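Local atomic coordinates of Endonuclease/exonuclease/phosphatase (PDB entry 4RUW), a protein that belongs to the endonuclease/exonuclease/phosphatase family, pairing a DNase I-like domain that carries a zinc ion with a smaller immunoglobulin-like domain. Residues A[345-353]-A[362-370]. Sequence-based numbering, arbitrary orientation. Where two conformers were deposited one is given.
Sequences DGLDGWAQL and RLSVCKNRG
Trp350 with Cys366 and Gln352 with Ser364 are the hydrogen-bonded pairs of an antiparallel hairpin, in which the axes of strand segments 349-353 and 362-367 approach to 4.7 Å with directions 174° apart, and each pair exchanges two N-H...O=C bonds. Beyond the last rung the pairing continues into the loop, where Asn368 N donates a hydrogen bond to Asp348 O. As in any beta ribbon, alternate residues face opposite ways. On one face, a chi1 of 53° wedges CG of Trp350 between backbone N and carbonyl carbon, which places the indole over the Cys366 side chain: Cys366 CB sits 3.8 Å from the centroid of the five-membered ring, a CH-pi contact, and in one of its two conformers Cys366 SG lies 4.1 Å from that of the six-membered ring, a sulfur-aromatic contact. The ring's N-H points in plane to a water 3.0 Å from NE1, which donates to Gln352 OE1 and Ser364 OG; Ser364 OG also bonds Gln269, and the Gln352 amide has a further partner at Leu263. On the other face Ala351, Leu353, Leu363 and Val365 form an apolar patch, with Leu363 CD1 4.1 Å from Leu353 CB. At the loop end, Asp348 OD1 forms a salt bridge to Arg369 NH1 at 2.8 Å; OD1 lies in the guanidinium plane at its edge, while NH1 approaches from above the carboxylate plane, and Arg369 NE pairs with Asp375. Both strands are central in a four-stranded sheet of the immunoglobulin-like domain, between 334-342 and 405-410. Cys366 is disulfide-bonded to Cys404, Ala351, Leu363 and Val365 pack on strand 378-384 of the second sheet, and Trp350 meets Gln255 and Ala259 of helix 251-260, joining this domain to the DNase I-like one.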
ATOM      1  N   ASP A 345       3.086  22.710  -5.865  1.00 18.59           N
ATOM      2  CA  ASP A 345       2.511  22.429  -4.560  1.00 19.26           C
ATOM      3  C   ASP A 345       2.846  21.021  -4.081  1.00 18.06           C
ATOM      4  O   ASP A 345       2.222  20.515  -3.149  1.00 19.33           O
ATOM      5  CB  ASP A 345       0.997  22.617  -4.593  1.00 22.71           C
ATOM      6  CG  ASP A 345       0.597  24.040  -4.900  1.00 27.71           C
ATOM      7  OD1 ASP A 345       1.232  24.968  -4.356  1.00 29.13           O
ATOM      8  OD2 ASP A 345      -0.347  24.229  -5.695  1.00 31.29           O
ATOM      9  N   GLY A 346       3.829  20.388  -4.716  1.00 16.40           N
ATOM     10  CA  GLY A 346       4.287  19.077  -4.288  1.00 16.22           C
ATOM     11  C   GLY A 346       3.312  17.953  -4.585  1.00 14.88           C
ATOM     12  O   GLY A 346       3.359  16.912  -3.925  1.00 16.19           O
ATOM     13  N   LEU A 347       2.447  18.156  -5.580  1.00 14.50           N
ATOM     14  CA  LEU A 347       1.369  17.216  -5.888  1.00 15.22           C
ATOM     15  C   LEU A 347       1.548  16.462  -7.199  1.00 15.63           C
ATOM     16  O   LEU A 347       0.659  15.722  -7.608  1.00 16.88           O
ATOM     17  CB  LEU A 347       0.024  17.942  -5.921  1.00 16.85           C
ATOM     18  CG  LEU A 347      -0.377  18.587  -4.599  1.00 18.91           C
ATOM     19  CD1 LEU A 347      -1.677  19.359  -4.758  1.00 21.60           C
ATOM     20  CD2 LEU A 347      -0.515  17.535  -3.523  1.00 21.17           C
ATOM     21  N   ASP A 348       2.690  16.631  -7.855  1.00 14.76           N
ATOM     22  CA  ASP A 348       2.860  16.062  -9.186  1.00 14.55           C
ATOM     23  C   ASP A 348       3.748  14.826  -9.221  1.00 13.92           C
ATOM     24  O   ASP A 348       3.993  14.262 -10.293  1.00 15.22           O
ATOM     25  CB  ASP A 348       3.384  17.126 -10.139  1.00 16.70           C
ATOM     26  CG  ASP A 348       2.388  18.232 -10.340  1.00 17.69           C
ATOM     27  OD1 ASP A 348       1.334  17.948 -10.936  1.00 20.44           O
ATOM     28  OD2 ASP A 348       2.636  19.364  -9.876  1.00 19.19           O
ATOM     29  N   GLY A 349       4.220  14.404  -8.055  1.00 13.67           N
ATOM     30  CA  GLY A 349       5.109  13.268  -7.960  1.00 13.55           C
ATOM     31  C   GLY A 349       6.207  13.518  -6.953  1.00 12.65           C
ATOM     32  O   GLY A 349       6.077  14.375  -6.074  1.00 13.45           O
ATOM     33  N   TRP A 350       7.306  12.787  -7.081  1.00 12.21           N
ATOM     34  CA  TRP A 350       8.358  12.861  -6.083  1.00 12.30           C
ATOM     35  C   TRP A 350       9.610  12.137  -6.541  1.00 12.05           C
ATOM     36  O   TRP A 350       9.598  11.364  -7.513  1.00 13.01           O
ATOM     37  CB  TRP A 350       7.895  12.226  -4.761  1.00 13.01           C
ATOM     38  CG  TRP A 350       7.369  10.825  -4.926  1.00 13.35           C
ATOM     39  CD1 TRP A 350       8.098   9.682  -5.062  1.00 14.30           C
ATOM     40  CD2 TRP A 350       5.991  10.433  -5.005  1.00 13.27           C
ATOM     41  NE1 TRP A 350       7.262   8.599  -5.210  1.00 14.29           N
ATOM     42  CE2 TRP A 350       5.963   9.032  -5.181  1.00 13.75           C
ATOM     43  CE3 TRP A 350       4.782  11.132  -4.928  1.00 14.16           C
ATOM     44  CZ2 TRP A 350       4.771   8.316  -5.280  1.00 14.80           C
ATOM     45  CZ3 TRP A 350       3.596  10.421  -5.041  1.00 15.85           C
ATOM     46  CH2 TRP A 350       3.600   9.026  -5.218  1.00 15.22           C
ATOM     47  N   ALA A 351      10.685  12.394  -5.803  1.00 12.75           N
ATOM     48  CA  ALA A 351      11.920  11.645  -5.901  1.00 12.88           C
ATOM     49  C   ALA A 351      12.279  11.153  -4.507  1.00 12.70           C
ATOM     50  O   ALA A 351      12.247  11.926  -3.548  1.00 14.36           O
ATOM     51  CB  ALA A 351      13.025  12.523  -6.444  1.00 15.33           C
ATOM     52  N   GLN A 352      12.599   9.869  -4.396  1.00 12.42           N
ATOM     53  CA  GLN A 352      13.048   9.284  -3.138  1.00 12.55           C
ATOM     54  C   GLN A 352      14.468   8.767  -3.308  1.00 12.24           C
ATOM     55  O   GLN A 352      14.731   7.923  -4.170  1.00 13.22           O
ATOM     56  CB  GLN A 352      12.134   8.135  -2.706  1.00 14.09           C
ATOM     57  CG  GLN A 352      10.721   8.564  -2.341  1.00 14.81           C
ATOM     58  CD  GLN A 352       9.853   7.388  -1.922  1.00 16.45           C
ATOM     59  OE1 GLN A 352       9.961   6.295  -2.483  1.00 18.11           O
ATOM     60  NE2 GLN A 352       8.982   7.606  -0.945  1.00 18.38           N
ATOM     61  N   LEU A 353      15.377   9.292  -2.492  1.00 12.41           N
ATOM     62  CA  LEU A 353      16.775   8.892  -2.516  1.00 13.54           C
ATOM     63  C   LEU A 353      17.056   8.033  -1.292  1.00 13.59           C
ATOM     64  O   LEU A 353      16.661   8.383  -0.177  1.00 14.71           O
ATOM     65  CB  LEU A 353      17.665  10.138  -2.498  1.00 15.73           C
ATOM     66  CG  LEU A 353      19.172   9.903  -2.411  1.00 18.51           C
ATOM     67  CD1 LEU A 353      19.701   9.308  -3.702  1.00 20.26           C
ATOM     68  CD2 LEU A 353      19.885  11.210  -2.073  1.00 21.13           C
ATOM     69  N   ARG A 362      20.229   4.733  -4.381  1.00 13.67           N
ATOM     70  CA  ARG A 362      19.032   4.421  -5.145  1.00 13.54           C
ATOM     71  C   ARG A 362      18.184   5.673  -5.271  1.00 12.95           C
ATOM     72  O   ARG A 362      17.957   6.374  -4.285  1.00 14.09           O
ATOM     73  CB  ARG A 362      18.212   3.313  -4.472  1.00 13.75           C
ATOM     74  CG  ARG A 362      16.915   2.967  -5.220  1.00 14.60           C
ATOM     75  CD  ARG A 362      16.094   1.929  -4.474  1.00 15.29           C
ATOM     76  NE  ARG A 362      15.659   2.439  -3.176  1.00 14.79           N
ATOM     77  CZ  ARG A 362      15.218   1.679  -2.178  1.00 15.99           C
ATOM     78  NH1 ARG A 362      15.148   0.366  -2.327  1.00 18.47           N
ATOM     79  NH2 ARG A 362      14.858   2.228  -1.026  1.00 16.31           N
ATOM     80  N   LEU A 363      17.715   5.945  -6.486  1.00 12.82           N
ATOM     81  CA  LEU A 363      16.810   7.053  -6.736  1.00 13.19           C
ATOM     82  C   LEU A 363      15.560   6.507  -7.411  1.00 14.00           C
ATOM     83  O   LEU A 363      15.646   5.901  -8.486  1.00 17.48           O
ATOM     84  CB  LEU A 363      17.500   8.073  -7.638  1.00 17.15           C
ATOM     85  CG  LEU A 363      17.003   9.505  -7.784  1.00 20.44           C
ATOM     86  CD1 LEU A 363      16.611  10.076  -6.441  1.00 20.01           C
ATOM     87  CD2 LEU A 363      18.093  10.362  -8.416  1.00 19.52           C
ATOM     88  N   SER A 364      14.413   6.685  -6.756  1.00 12.93           N
ATOM     89  CA  SER A 364      13.122   6.308  -7.312  1.00 13.37           C
ATOM     90  C   SER A 364      12.354   7.584  -7.648  1.00 13.12           C
ATOM     91  O   SER A 364      12.115   8.418  -6.769  1.00 14.59           O
ATOM     92  CB  SER A 364      12.332   5.469  -6.306  1.00 14.19           C
ATOM     93  OG  SER A 364      11.006   5.239  -6.766  1.00 15.55           O
ATOM     94  N   VAL A 365      11.991   7.745  -8.915  1.00 12.66           N
ATOM     95  CA  VAL A 365      11.394   8.977  -9.393  1.00 12.92           C
ATOM     96  C   VAL A 365      10.038   8.653  -9.982  1.00 12.61           C
ATOM     97  O   VAL A 365       9.903   7.762 -10.833  1.00 13.09           O
ATOM     98  CB  VAL A 365      12.283   9.670 -10.434  1.00 14.35           C
ATOM     99  CG1 VAL A 365      11.663  10.984 -10.878  1.00 15.54           C
ATOM    100  CG2 VAL A 365      13.650   9.907  -9.856  1.00 15.37           C
ATOM    101  N   CYS A 366       9.040   9.408  -9.552  0.57 13.22           N
ATOM    102  CA  CYS A 366       7.674   9.111  -9.919  0.57 13.60           C
ATOM    103  C   CYS A 366       6.924  10.344 -10.390  0.57 12.91           C
ATOM    104  O   CYS A 366       6.830  11.336  -9.664  0.57 14.79           O
ATOM    105  CB  CYS A 366       6.955   8.508  -8.719  0.57 15.76           C
ATOM    106  SG  CYS A 366       5.195   8.403  -8.942  0.57 17.58           S
ATOM    107  N   LYS A 367       6.406  10.276 -11.614  1.00 13.25           N
ATOM    108  CA  LYS A 367       5.465  11.271 -12.108  1.00 13.30           C
ATOM    109  C   LYS A 367       4.071  10.801 -11.702  1.00 13.82           C
ATOM    110  O   LYS A 367       3.590   9.769 -12.177  1.00 14.67           O
ATOM    111  CB  LYS A 367       5.546  11.409 -13.628  1.00 14.70           C
ATOM    112  CG  LYS A 367       4.457  12.316 -14.194  1.00 15.47           C
ATOM    113  CD  LYS A 367       4.509  12.407 -15.710  1.00 16.60           C
ATOM    114  CE  LYS A 367       3.309  13.159 -16.254  1.00 17.28           C
ATOM    115  NZ  LYS A 367       3.308  13.212 -17.746  1.00 17.67           N
ATOM    116  N   ASN A 368       3.430  11.544 -10.806  1.00 14.33           N
ATOM    117  CA  ASN A 368       2.126  11.139 -10.306  1.00 14.33           C
ATOM    118  C   ASN A 368       1.047  12.040 -10.871  1.00 15.91           C
ATOM    119  O   ASN A 368       0.413  12.815 -10.158  1.00 18.35           O
ATOM    120  CB  ASN A 368       2.101  11.133  -8.780  1.00 14.45           C
ATOM    121  CG  ASN A 368       1.001  10.257  -8.233  1.00 13.91           C
ATOM    122  OD1 ASN A 368       0.724   9.186  -8.779  1.00 14.80           O
ATOM    123  ND2 ASN A 368       0.348  10.713  -7.174  1.00 13.94           N
ATOM    124  N   ARG A 369       0.864  11.928 -12.178  1.00 15.74           N
ATOM    125  CA  ARG A 369       0.066  12.869 -12.937  1.00 18.81           C
ATOM    126  C   ARG A 369      -0.445  12.134 -14.165  1.00 18.56           C
ATOM    127  O   ARG A 369       0.307  11.404 -14.810  1.00 19.86           O
ATOM    128  CB  ARG A 369       0.985  14.026 -13.330  1.00 23.81           C
ATOM    129  CG  ARG A 369       0.384  15.191 -14.055  1.00 26.86           C
ATOM    130  CD  ARG A 369       1.461  16.265 -14.185  1.00 28.48           C
ATOM    131  NE  ARG A 369       1.092  17.321 -15.116  1.00 28.76           N
ATOM    132  CZ  ARG A 369       0.789  18.565 -14.760  1.00 29.27           C
ATOM    133  NH1 ARG A 369       0.809  18.915 -13.480  1.00 28.00           N
ATOM    134  NH2 ARG A 369       0.467  19.460 -15.687  1.00 31.68           N
ATOM    135  N   GLY A 370      -1.732  12.302 -14.458  1.00 17.91           N
ATOM    136  CA  GLY A 370      -2.334  11.705 -15.632  1.00 18.25           C
ATOM    137  C   GLY A 370      -2.813  10.289 -15.397  1.00 17.64           C
ATOM    138  O   GLY A 370      -2.312   9.583 -14.520  1.00 17.95           O
TER
HETATM  139  O   HOH W   1       0.991  13.066  -5.566  1.00 15.08           O
HETATM  140  O   HOH W   2      -0.432  15.926 -10.878  1.00 42.80           O
HETATM  141  O   HOH W   3       8.910   6.101  -5.033  1.00 19.00           O
HETATM  142  O   HOH W   4      14.988   5.290  -2.945  1.00 15.87           O